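3'-5'-exonuclease (Saccharomyces cerevisiae, PDB 3E2V) probably cuts double-stranded DNA as a magnesium-dependent TatD-type nuclease, with endonuclease activity and 3'-to-5' exonuclease activity. Local coordinates at residues 15-20 with 299-304; 251-256 with 275-280. All blocks are in the same frame, centred on the assembly; numbering follows the deposited sequence.

In the fold
Both interactions lie at the C-terminal ends of strands in the eight-stranded parallel sheet of a TIM-barrel fold, their centres about 9 Å apart. Interaction 1 brings the first strand, 14-16, against the last, 298-300; interaction 2 joins strands 250-252 and 272-276 and falls between the two segments of interaction 1 along the chain. Each gives the magnesium ion one protein ligand: Asp303 OD1 from interaction 1 and His253 NE2 from interaction 2, both 2.2 Å from the metal. Glu301 of interaction 1 ties the two together, its OE2 2.8 Å from Ser254 N, while Val276 N lies 2.8 Å from Leu299 O between neighbouring strands.

Interaction 1: residues 15-20 with 299-304. With MG (magnesium ion), chain E.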
loop_
_atom_site.group_PDB
_atom_site.type_symbol
_atom_site.label_atom_id
_atom_site.label_comp_id
_atom_site.label_asym_id
_atom_site.label_seq_id
_atom_site.Cartn_x
_atom_site.Cartn_y
_atom_site.Cartn_z
ATOM N N TYR A 15 2.393 12.729 2.428
ATOM C CA TYR A 15 3.199 11.528 2.323
ATOM C C TYR A 15 2.252 10.440 1.842
ATOM O O TYR A 15 1.453 9.899 2.628
ATOM C CB TYR A 15 3.766 11.190 3.698
ATOM C CG TYR A 15 4.927 10.236 3.763
ATOM C CD1 TYR A 15 5.938 10.481 4.687
ATOM C CD2 TYR A 15 5.002 9.072 2.983
ATOM C CE1 TYR A 15 7.003 9.630 4.823
ATOM C CE2 TYR A 15 6.112 8.197 3.101
ATOM C CZ TYR A 15 7.094 8.507 4.051
ATOM O OH TYR A 15 8.206 7.721 4.246
ATOM N N ASP A 16 2.314 10.142 0.538
ATOM C CA ASP A 16 1.383 9.173 -0.055
ATOM C C ASP A 16 1.883 7.773 0.246
ATOM O O ASP A 16 2.913 7.362 -0.288
ATOM C CB ASP A 16 1.296 9.405 -1.569
ATOM C CG ASP A 16 0.209 8.579 -2.252
ATOM O OD1 ASP A 16 -0.342 7.618 -1.652
ATOM O OD2 ASP A 16 -0.089 8.908 -3.431
ATOM N N ILE A 17 1.181 7.042 1.112
ATOM C CA ILE A 17 1.651 5.689 1.492
ATOM C C ILE A 17 1.244 4.619 0.496
ATOM O O ILE A 17 1.603 3.458 0.680
ATOM C CB ILE A 17 1.213 5.272 2.928
ATOM C CG1 ILE A 17 -0.291 5.006 3.011
ATOM C CG2 ILE A 17 1.637 6.353 3.918
ATOM C CD1 ILE A 17 -0.713 4.140 4.208
ATOM N N GLY A 18 0.552 5.024 -0.575
ATOM C CA GLY A 18 0.010 4.065 -1.533
ATOM C C GLY A 18 0.163 4.500 -2.969
ATOM O O GLY A 18 -0.826 4.778 -3.655
ATOM N N LEU A 19 1.399 4.551 -3.443
ATOM C CA LEU A 19 1.634 4.935 -4.808
ATOM C C LEU A 19 2.026 3.710 -5.649
ATOM O O LEU A 19 3.094 3.122 -5.453
ATOM C CB LEU A 19 2.716 6.020 -4.853
ATOM C CG LEU A 19 3.172 6.493 -6.243
ATOM C CD1 LEU A 19 1.987 6.918 -7.100
ATOM C CD2 LEU A 19 4.127 7.653 -6.113
ATOM N N ASN A 20 1.163 3.312 -6.584
ATOM C CA ASN A 20 1.478 2.130 -7.401
ATOM C C ASN A 20 2.254 2.546 -8.637
ATOM O O ASN A 20 1.757 2.461 -9.765
ATOM C CB ASN A 20 0.187 1.426 -7.798
ATOM C CG ASN A 20 -0.613 0.989 -6.605
ATOM O OD1 ASN A 20 -0.284 -0.004 -5.954
ATOM N ND2 ASN A 20 -1.699 1.733 -6.313
ATOM N N LEU A 299 -3.808 7.296 8.150
ATOM C CA LEU A 299 -2.783 7.670 7.174
ATOM C C LEU A 299 -3.430 7.921 5.830
ATOM O O LEU A 299 -4.446 7.310 5.509
ATOM C CB LEU A 299 -1.732 6.563 7.037
ATOM C CG LEU A 299 -1.119 6.110 8.365
ATOM C CD1 LEU A 299 -0.144 4.984 8.093
ATOM C CD2 LEU A 299 -0.426 7.262 9.119
ATOM N N LEU A 300 -2.864 8.849 5.059
ATOM C CA LEU A 300 -3.456 9.231 3.775
ATOM C C LEU A 300 -2.700 8.587 2.621
ATOM O O LEU A 300 -1.475 8.400 2.676
ATOM C CB LEU A 300 -3.401 10.756 3.619
ATOM C CG LEU A 300 -4.175 11.573 4.648
ATOM C CD1 LEU A 300 -3.875 13.073 4.486
ATOM C CD2 LEU A 300 -5.647 11.298 4.436
ATOM N N GLU A 301 -3.437 8.285 1.554
ATOM C CA GLU A 301 -2.873 7.649 0.366
ATOM C C GLU A 301 -3.791 7.913 -0.791
ATOM O O GLU A 301 -4.975 8.234 -0.594
ATOM C CB GLU A 301 -2.718 6.129 0.537
ATOM C CG GLU A 301 -3.739 5.509 1.480
ATOM C CD GLU A 301 -3.916 4.011 1.252
ATOM O OE1 GLU A 301 -4.190 3.615 0.103
ATOM O OE2 GLU A 301 -3.803 3.250 2.224
ATOM N N THR A 302 -3.246 7.796 -2.002
ATOM C CA THR A 302 -4.087 7.921 -3.200
ATOM C C THR A 302 -4.467 6.576 -3.812
ATOM O O THR A 302 -5.534 6.441 -4.428
ATOM C CB THR A 302 -3.431 8.754 -4.337
ATOM O OG1 THR A 302 -2.189 8.149 -4.744
ATOM C CG2 THR A 302 -3.246 10.213 -3.935
ATOM N N ASP A 303 -3.603 5.567 -3.660
ATOM C CA ASP A 303 -3.724 4.308 -4.431
ATOM C C ASP A 303 -3.614 4.560 -5.933
ATOM O O ASP A 303 -4.033 3.711 -6.738
ATOM C CB ASP A 303 -5.006 3.526 -4.080
ATOM C CG ASP A 303 -4.842 2.039 -4.292
ATOM O OD1 ASP A 303 -3.741 1.512 -3.993
ATOM O OD2 ASP A 303 -5.815 1.392 -4.750
ATOM N N ALA A 304 -3.019 5.698 -6.305
ATOM C CA ALA A 304 -2.885 6.025 -7.740
ATOM C C ALA A 304 -2.240 4.831 -8.481
ATOM O O ALA A 304 -1.295 4.209 -7.973
ATOM C CB ALA A 304 -2.077 7.258 -7.906
HETATM MG MG MG E . -3.664 -0.636 -3.329
HETATM O O HOH W 1 -0.206 9.956 5.075
HETATM O O HOH W 2 -1.637 -0.723 -3.676
HETATM O O HOH W 3 -3.870 -1.140 -5.317
HETATM O O HOH W 4 -5.650 -0.900 -3.154
HETATM O O HOH W 5 -3.804 -3.128 -2.684
#
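With CG of Asp16 swung anti to its own backbone nitrogen (chi1 -172°) and OG1 of Thr302 set between backbone N and carbonyl carbon (chi1 59°), carboxylate and hydroxyl meet where the first and last strands of the TIM barrel come together. Thr302 OG1 donates to the syn lone pair of Asp16 OD2 at 2.6 Å. The other oxygen, Asp16 OD1, is gripped from opposite faces of the carboxylate plane, by Thr302 N at 2.9 Å and by Gly18 N, which closes an Asx turn. Thr302 OG1 also accepts from Ala304 N, so the hydroxyl and carboxylate join an Asx turn to an ST turn. Where the chain turns at Ile17 the link is looser: Ile17 N makes only a weak bond to Leu300 O, and water 1 bridges Tyr15 O and Leu300 N. Ile17 lays CG1 against CB of Glu301 and CD1 against CB of Leu299, with Thr388 of helix 377-392 beside it.

Nearer the metal, Asn20 N and ND2 both donate to Ala304 O, each at 3.0 Å. Asn20 OD1 accepts from Thr58 OG1 and from water 2, a magnesium ligand, which makes Asn20 a second-shell residue. The amide stands 74° from the carboxylate of Asp303, and ND2 comes from above that carboxylate plane to reach the metal-binding OD1 of Asp303 at 3.1 Å.

Interaction 2: residues 251-256 with 275-280; sequences VVHSFT and GVNGCS. With MG (magnesium ion), chain E.
Ser280 OG donates to Phe255 O at 2.7 Å, coming from above the carbonyl plane, and itself accepts from Asn277 N. Asn277 ND2 gives a fairly straight bond (160°) to Ser254 OG at 2.9 Å, with the serine oxygen lying in the amide plane; the same ND2 also bonds Glu301 OE1. CG of Asn277 sits between its backbone N and carbonyl carbon (chi1 58°), turning the amide to Ser254. Asn277 OD1 accepts from Ser280 N in an Asx motif where a 3-10 segment begins at Gly278. Were Asn277 replaced by an alanine, Ser254 OG and Glu301 OE1 would probably lose this shared donor and Ser280 N its side-chain acceptor.

Gly275 pairs through both its backbone groups, N to Val252 O at 2.8 Å and O from Phe255 N at 2.9 Å. Ser254 folds its CB over the centre of the His253 ring, 3.5 Å above the plane. The imidazole is held between Glu301 OE2 at ND1 and magnesium at NE2. Outward, Thr256 CG2 rests on Cys279 O. The whole closes the beta-alpha-beta unit of strands 250-252 and 272-276, whose connecting helix 259-268 sets Leu265 on Val252 and both Leu262 and Leu265 on Phe255.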
loop_
_atom_site.group_PDB
_atom_site.type_symbol
_atom_site.label_atom_id
_atom_site.label_comp_id
_atom_site.label_asym_id
_atom_site.label_seq_id
_atom_site.Cartn_x
_atom_site.Cartn_y
_atom_site.Cartn_z
ATOM N N VAL A 251 0.205 -1.352 9.292
ATOM C CA VAL A 251 -0.569 -0.413 8.490
ATOM C C VAL A 251 -1.529 -1.170 7.600
ATOM O O VAL A 251 -1.102 -1.969 6.752
ATOM C CB VAL A 251 0.372 0.476 7.643
ATOM C CG1 VAL A 251 -0.433 1.382 6.711
ATOM C CG2 VAL A 251 1.308 1.295 8.552
ATOM N N VAL A 252 -2.828 -0.949 7.820
ATOM C CA VAL A 252 -3.846 -1.571 6.995
ATOM C C VAL A 252 -4.201 -0.626 5.848
ATOM O O VAL A 252 -4.967 0.329 6.028
ATOM C CB VAL A 252 -5.103 -1.961 7.838
ATOM C CG1 VAL A 252 -6.138 -2.706 6.957
ATOM C CG2 VAL A 252 -4.718 -2.793 9.073
ATOM N N HIS A 253 -3.644 -0.919 4.674
ATOM C CA HIS A 253 -3.747 -0.098 3.450
ATOM C C HIS A 253 -5.171 -0.084 2.903
ATOM O O HIS A 253 -5.910 -1.073 3.003
ATOM C CB HIS A 253 -2.715 -0.657 2.404
ATOM C CG HIS A 253 -2.921 -0.264 0.961
ATOM N ND1 HIS A 253 -2.981 1.047 0.525
ATOM C CD2 HIS A 253 -2.981 -1.034 -0.161
ATOM C CE1 HIS A 253 -3.114 1.068 -0.793
ATOM N NE2 HIS A 253 -3.127 -0.180 -1.233
ATOM N N SER A 254 -5.565 1.050 2.333
ATOM C CA SER A 254 -6.762 1.099 1.484
ATOM C C SER A 254 -8.008 0.506 2.156
ATOM O O SER A 254 -8.675 -0.371 1.601
ATOM C CB SER A 254 -6.474 0.397 0.144
ATOM O OG SER A 254 -7.497 0.712 -0.797
ATOM N N PHE A 255 -8.301 0.979 3.366
ATOM C CA PHE A 255 -9.403 0.435 4.139
ATOM C C PHE A 255 -10.773 0.847 3.606
ATOM O O PHE A 255 -11.056 2.041 3.456
ATOM C CB PHE A 255 -9.294 0.874 5.596
ATOM C CG PHE A 255 -10.403 0.334 6.445
ATOM C CD1 PHE A 255 -10.405 -1.014 6.807
ATOM C CD2 PHE A 255 -11.465 1.141 6.843
ATOM C CE1 PHE A 255 -11.430 -1.545 7.588
ATOM C CE2 PHE A 255 -12.509 0.597 7.629
ATOM C CZ PHE A 255 -12.478 -0.737 7.992
ATOM N N THR A 256 -11.638 -0.145 3.365
ATOM C CA THR A 256 -13.000 0.135 2.874
ATOM C C THR A 256 -14.058 -0.691 3.615
ATOM O O THR A 256 -15.193 -0.839 3.132
ATOM C CB THR A 256 -13.134 -0.161 1.365
ATOM O OG1 THR A 256 -12.883 -1.548 1.146
ATOM C CG2 THR A 256 -12.153 0.682 0.536
ATOM N N GLY A 275 -5.116 3.097 6.556
ATOM C CA GLY A 275 -4.903 3.891 5.341
ATOM C C GLY A 275 -6.216 4.263 4.668
ATOM O O GLY A 275 -7.094 3.412 4.461
ATOM N N VAL A 276 -6.332 5.546 4.324
ATOM C CA VAL A 276 -7.546 6.111 3.742
ATOM C C VAL A 276 -7.204 6.768 2.405
ATOM O O VAL A 276 -6.356 7.657 2.330
ATOM C CB VAL A 276 -8.153 7.151 4.706
ATOM C CG1 VAL A 276 -9.329 7.927 4.066
ATOM C CG2 VAL A 276 -8.606 6.471 5.993
ATOM N N ASN A 277 -7.861 6.289 1.349
ATOM C CA ASN A 277 -7.735 6.865 0.023
ATOM C C ASN A 277 -9.133 7.150 -0.538
ATOM O O ASN A 277 -10.130 7.025 0.173
ATOM C CB ASN A 277 -6.958 5.908 -0.898
ATOM C CG ASN A 277 -7.609 4.533 -1.010
ATOM O OD1 ASN A 277 -8.835 4.413 -1.114
ATOM N ND2 ASN A 277 -6.797 3.494 -1.029
ATOM N N GLY A 278 -9.217 7.511 -1.814
ATOM C CA GLY A 278 -10.513 7.850 -2.400
ATOM C C GLY A 278 -11.497 6.703 -2.365
ATOM O O GLY A 278 -12.700 6.934 -2.235
ATOM N N CYS A 279 -11.012 5.468 -2.473
ATOM C CA CYS A 279 -11.902 4.300 -2.397
ATOM C C CYS A 279 -12.533 4.140 -1.002
ATOM O O CYS A 279 -13.644 3.609 -0.872
ATOM C CB CYS A 279 -11.173 3.017 -2.822
ATOM S SG CYS A 279 -10.760 2.938 -4.583
ATOM N N SER A 280 -11.822 4.604 0.026
ATOM C CA SER A 280 -12.290 4.601 1.407
ATOM C C SER A 280 -13.382 5.641 1.658
ATOM O O SER A 280 -13.866 5.723 2.788
ATOM C CB SER A 280 -11.129 4.974 2.342
ATOM O OG SER A 280 -9.996 4.155 2.107
HETATM MG MG MG E . -3.664 -0.636 -3.329
HETATM O O HOH W 4 -5.650 -0.900 -3.154
HETATM O O HOH W 6 -13.383 3.520 4.691
HETATM O O HOH W 3 -3.870 -1.140 -5.317
HETATM O O HOH W 2 -1.637 -0.723 -3.676
HETATM O O HOH W 5 -3.804 -3.128 -2.684
#